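Side-chain contacts in ADP/ATP-dependent NAD(P)H-hydrate dehydratase (Bacillus subtilis, PDB 3RPZ), which catalyses the ADP/ATP-dependent dehydration of hydrated NAD(P)H, probably restoring the damaged cofactor to its usable form: residues A[15-20]-A[239-244]; A[230-233]-A[237-240]. All coordinates share one frame; numbering follows the deposited sequence.

Both contacts use the N-terminal part of helix 235-256 and lie about 6 Å apart, centre to centre, on the same side of the chain's centre. Interaction 1 is partly buried and polar at heart: it brings the end of helix 11-17 from far away in sequence to the amide of N241. Interaction 2 is buried, local in sequence and apolar, an imidazole laid on the helix backbone where helix 217-231 turns into helix 235-256. They meet directly, since N241 ND2 lies 3.0 Å from H232 NE2, a probable hydrogen bond. T17 CG2 also packs 3.5 Å from H237 CE1, so T17 faces residues of both contacts.

Interaction 1: residues A[15-20]-A[239-244]; sequences RATLPE and VLNAVY
The carboxamide of N241 meets T17 and L18 from two different directions, one within its plane and one above it. T17 takes the in-plane position: N241 ND2 donates to T17 OG1 at 3.0 Å, with an N-H...O angle of 162°, and the hydroxyl oxygen lies only 10° out of the amide plane. L18 instead brings CD2 in from above the amide plane, beside ND2, with L18 CD2 3.6 Å from N241 ND2 and 4.0 Å from N241 CG. The same methyl reaches the aliphatic root of the side chain, with L18 CD2 to N241 CB at 4.1 Å. T17 presents its oxygen because chi1 of 61° sets OG1 between the backbone nitrogen and the carbonyl carbon. From there the hydroxyl can also donate to the carbonyl of H13, one helical turn back, while it accepts from N241.

In the fold, which is of the ribokinase-like type expected for NAD(P)H-hydrate dehydratases, this joins the C-terminal end of the N-terminal helix 11-17, and the loop that follows it, to the long helix 235-256. The segments approach most closely in backbone terms at L18 and N241, whose CA atoms are 7.4 Å apart, so the bridging is done by side chains. Besides T17, the amide engages H232 NE2 through ND2 and W9 NE1 through OD1. W9 NE1 can only donate, which is consistent with the oxygen lying on its side, and H232 NE2 probably calls for an N-H. Beyond this point L18 packs on L245 further along helix 235-256, and the carbonyl of P19 is hydrogen-bonded to H260 of the second subunit.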
# COMPACT_ATOMS: atom_id res chain seq x y z
N ARG A 15 23.07 21.66 9.49
CA ARG A 15 22.35 22.86 9.06
C ARG A 15 23.18 23.70 8.08
O ARG A 15 22.65 24.21 7.11
CB ARG A 15 21.94 23.73 10.24
CG ARG A 15 20.93 23.18 11.12
CD ARG A 15 20.53 24.25 12.16
NE ARG A 15 19.54 23.62 12.98
CZ ARG A 15 18.26 23.57 12.68
NH1 ARG A 15 17.79 24.25 11.62
NH2 ARG A 15 17.45 22.88 13.48
N ALA A 16 24.49 23.77 8.32
CA ALA A 16 25.39 24.54 7.49
C ALA A 16 25.66 23.95 6.11
O ALA A 16 26.17 24.68 5.22
CB ALA A 16 26.69 24.71 8.27
N THR A 17 25.41 22.65 5.94
CA THR A 17 25.80 21.95 4.73
C THR A 17 24.65 21.34 3.89
O THR A 17 24.89 20.96 2.74
CB THR A 17 26.82 20.82 5.01
OG1 THR A 17 26.24 19.86 5.88
CG2 THR A 17 28.12 21.37 5.60
N LEU A 18 23.43 21.28 4.42
CA LEU A 18 22.31 20.76 3.64
C LEU A 18 22.08 21.71 2.48
O LEU A 18 22.19 22.94 2.65
CB LEU A 18 21.07 20.64 4.49
CG LEU A 18 20.99 19.42 5.40
CD1 LEU A 18 19.80 19.55 6.32
CD2 LEU A 18 20.93 18.13 4.63
N PRO A 19 21.76 21.16 1.30
CA PRO A 19 21.62 21.97 0.09
C PRO A 19 20.22 22.65 -0.01
O PRO A 19 19.26 22.20 0.61
CB PRO A 19 21.78 20.94 -1.02
CG PRO A 19 21.28 19.68 -0.48
CD PRO A 19 21.74 19.73 0.97
N GLU A 20 20.18 23.71 -0.82
CA GLU A 20 18.90 24.30 -1.27
C GLU A 20 18.36 23.56 -2.45
O GLU A 20 19.04 22.68 -3.13
CB GLU A 20 19.04 25.80 -1.58
CG GLU A 20 19.16 26.66 -0.32
CD GLU A 20 18.62 28.10 -0.52
OE1 GLU A 20 18.76 28.65 -1.64
OE2 GLU A 20 18.05 28.66 0.46
N VAL A 239 27.39 12.08 2.61
CA VAL A 239 27.54 10.89 3.44
C VAL A 239 27.22 11.23 4.89
O VAL A 239 26.43 10.56 5.56
CB VAL A 239 28.94 10.29 3.30
CG1 VAL A 239 29.09 9.10 4.27
CG2 VAL A 239 29.19 9.83 1.87
N LEU A 240 27.82 12.30 5.38
CA LEU A 240 27.66 12.68 6.79
C LEU A 240 26.21 13.06 7.13
O LEU A 240 25.66 12.63 8.15
CB LEU A 240 28.60 13.86 7.15
CG LEU A 240 30.07 13.47 7.14
CD1 LEU A 240 30.92 14.74 6.92
CD2 LEU A 240 30.43 12.77 8.43
N ASN A 241 25.56 13.80 6.24
CA ASN A 241 24.16 14.17 6.44
C ASN A 241 23.21 13.01 6.32
O ASN A 241 22.22 12.97 7.03
CB ASN A 241 23.73 15.32 5.53
CG ASN A 241 24.41 16.66 5.94
OD1 ASN A 241 24.83 16.81 7.11
ND2 ASN A 241 24.51 17.63 5.02
N ALA A 242 23.51 12.04 5.45
CA ALA A 242 22.67 10.88 5.33
C ALA A 242 22.70 10.08 6.60
O ALA A 242 21.66 9.66 7.13
CB ALA A 242 23.08 10.03 4.12
N VAL A 243 23.91 9.80 7.10
CA VAL A 243 24.07 9.00 8.33
C VAL A 243 23.37 9.73 9.51
O VAL A 243 22.60 9.13 10.29
CB VAL A 243 25.52 8.76 8.63
CG1 VAL A 243 25.70 8.06 9.96
CG2 VAL A 243 26.14 7.91 7.52
N TYR A 244 23.55 11.03 9.58
CA TYR A 244 22.95 11.83 10.66
C TYR A 244 21.44 11.83 10.60
O TYR A 244 20.77 11.55 11.59
CB TYR A 244 23.48 13.28 10.62
CG TYR A 244 23.03 14.15 11.75
CD1 TYR A 244 21.73 14.61 11.81
CD2 TYR A 244 23.89 14.49 12.75
CE1 TYR A 244 21.30 15.40 12.89
CE2 TYR A 244 23.48 15.29 13.80
CZ TYR A 244 22.18 15.71 13.85
OH TYR A 244 21.77 16.52 14.97

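Interaction 2: residues A[230-233]-A[237-240]; sequences CCHE and HAVL
The principal interaction of H232 with A238 is a CH-pi contact: A238 CA stands 3.7 Å from the centroid of the imidazole and 11° off the ring normal, so the backbone carbon sits almost centrally over one face. The individual distances agree with such a placement, as A238 CA is 3.7 Å from H232 CG and 4.1 Å from H232 CE1, a small spread across the ring. The H232 side chain is brought there by chi1 of -71°, with CG anti to its own carbonyl carbon, its first bond already directed at segment 237-240, part of helix 235-256.

Van der Waals packing extends the contact beyond the ring centre. H232 CB and A238 CB touch at 3.9 Å, which brings the root of the histidine against the alanine methyl. Of the H237 side chain, only CB comes close: H237 CB lies 3.8 Å from H232 CD2, in an oblique approach. The H237 imidazole itself turns away, so the two histidine rings do not stack.

Hydrogen bonding across the two segments is absent; the polar atoms of H232 are held by other residues. ND1 is bonded to the carbonyl of M228, with NE2 already engaged by N241. This pair of bonds is consistent with a neutral ring protonated at ND1, and it helps to fix the rotation of the imidazole over A238.

The arrangement closes the tight turn between helices 217-231 and 235-256, where the CA atoms of H232 and A238 come within 5.6 Å. A238 also packs on M228 and L229 of the first helix, P19 touches H232, and the next residue, V239, reaches I225 of helix 217-231 and I195 of strand 194-196.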
# COMPACT_ATOMS: atom_id res chain seq x y z
N CYS A 230 23.43 13.05 -4.82
CA CYS A 230 22.92 13.74 -5.99
C CYS A 230 22.58 15.19 -5.76
O CYS A 230 22.57 15.99 -6.72
CB CYS A 230 21.68 12.99 -6.54
SG CYS A 230 22.06 11.35 -7.17
N CYS A 231 22.30 15.60 -4.54
CA CYS A 231 21.88 16.99 -4.26
C CYS A 231 22.90 17.80 -3.49
O CYS A 231 22.79 19.03 -3.46
CB CYS A 231 20.54 17.04 -3.56
SG CYS A 231 20.40 16.18 -1.98
N HIS A 232 23.92 17.16 -2.91
CA HIS A 232 24.99 17.89 -2.25
C HIS A 232 26.15 18.14 -3.21
O HIS A 232 26.60 17.20 -3.84
CB HIS A 232 25.57 17.12 -1.05
CG HIS A 232 24.68 17.02 0.15
ND1 HIS A 232 23.50 16.30 0.16
CD2 HIS A 232 24.78 17.56 1.39
CE1 HIS A 232 22.95 16.38 1.37
NE2 HIS A 232 23.70 17.15 2.13
N GLU A 233 26.70 19.32 -3.23
CA GLU A 233 27.90 19.57 -4.01
C GLU A 233 29.12 18.79 -3.50
O GLU A 233 29.93 18.28 -4.32
CB GLU A 233 28.23 21.06 -4.00
CG GLU A 233 29.33 21.50 -4.93
CD GLU A 233 29.54 23.03 -4.92
OE1 GLU A 233 29.23 23.69 -3.88
OE2 GLU A 233 30.05 23.56 -5.93
N HIS A 237 29.77 15.75 2.63
CA HIS A 237 28.60 16.22 3.34
C HIS A 237 27.41 15.35 3.10
O HIS A 237 26.58 15.13 3.98
CB HIS A 237 28.28 17.66 2.94
CG HIS A 237 29.35 18.62 3.28
ND1 HIS A 237 29.42 19.87 2.71
CD2 HIS A 237 30.40 18.51 4.11
CE1 HIS A 237 30.50 20.48 3.18
NE2 HIS A 237 31.10 19.70 4.06
N ALA A 238 27.28 14.86 1.86
CA ALA A 238 26.20 13.95 1.55
C ALA A 238 26.22 12.71 2.44
O ALA A 238 25.20 12.32 3.01
CB ALA A 238 26.27 13.49 0.09
N VAL A 239 27.39 12.08 2.61
CA VAL A 239 27.54 10.89 3.44
C VAL A 239 27.22 11.23 4.89
O VAL A 239 26.43 10.56 5.56
CB VAL A 239 28.94 10.29 3.30
CG1 VAL A 239 29.09 9.10 4.27
CG2 VAL A 239 29.19 9.83 1.87
N LEU A 240 27.82 12.30 5.38
CA LEU A 240 27.66 12.68 6.79
C LEU A 240 26.21 13.06 7.13
O LEU A 240 25.66 12.63 8.15
CB LEU A 240 28.60 13.86 7.15
CG LEU A 240 30.07 13.47 7.14
CD1 LEU A 240 30.92 14.74 6.92
CD2 LEU A 240 30.43 12.77 8.43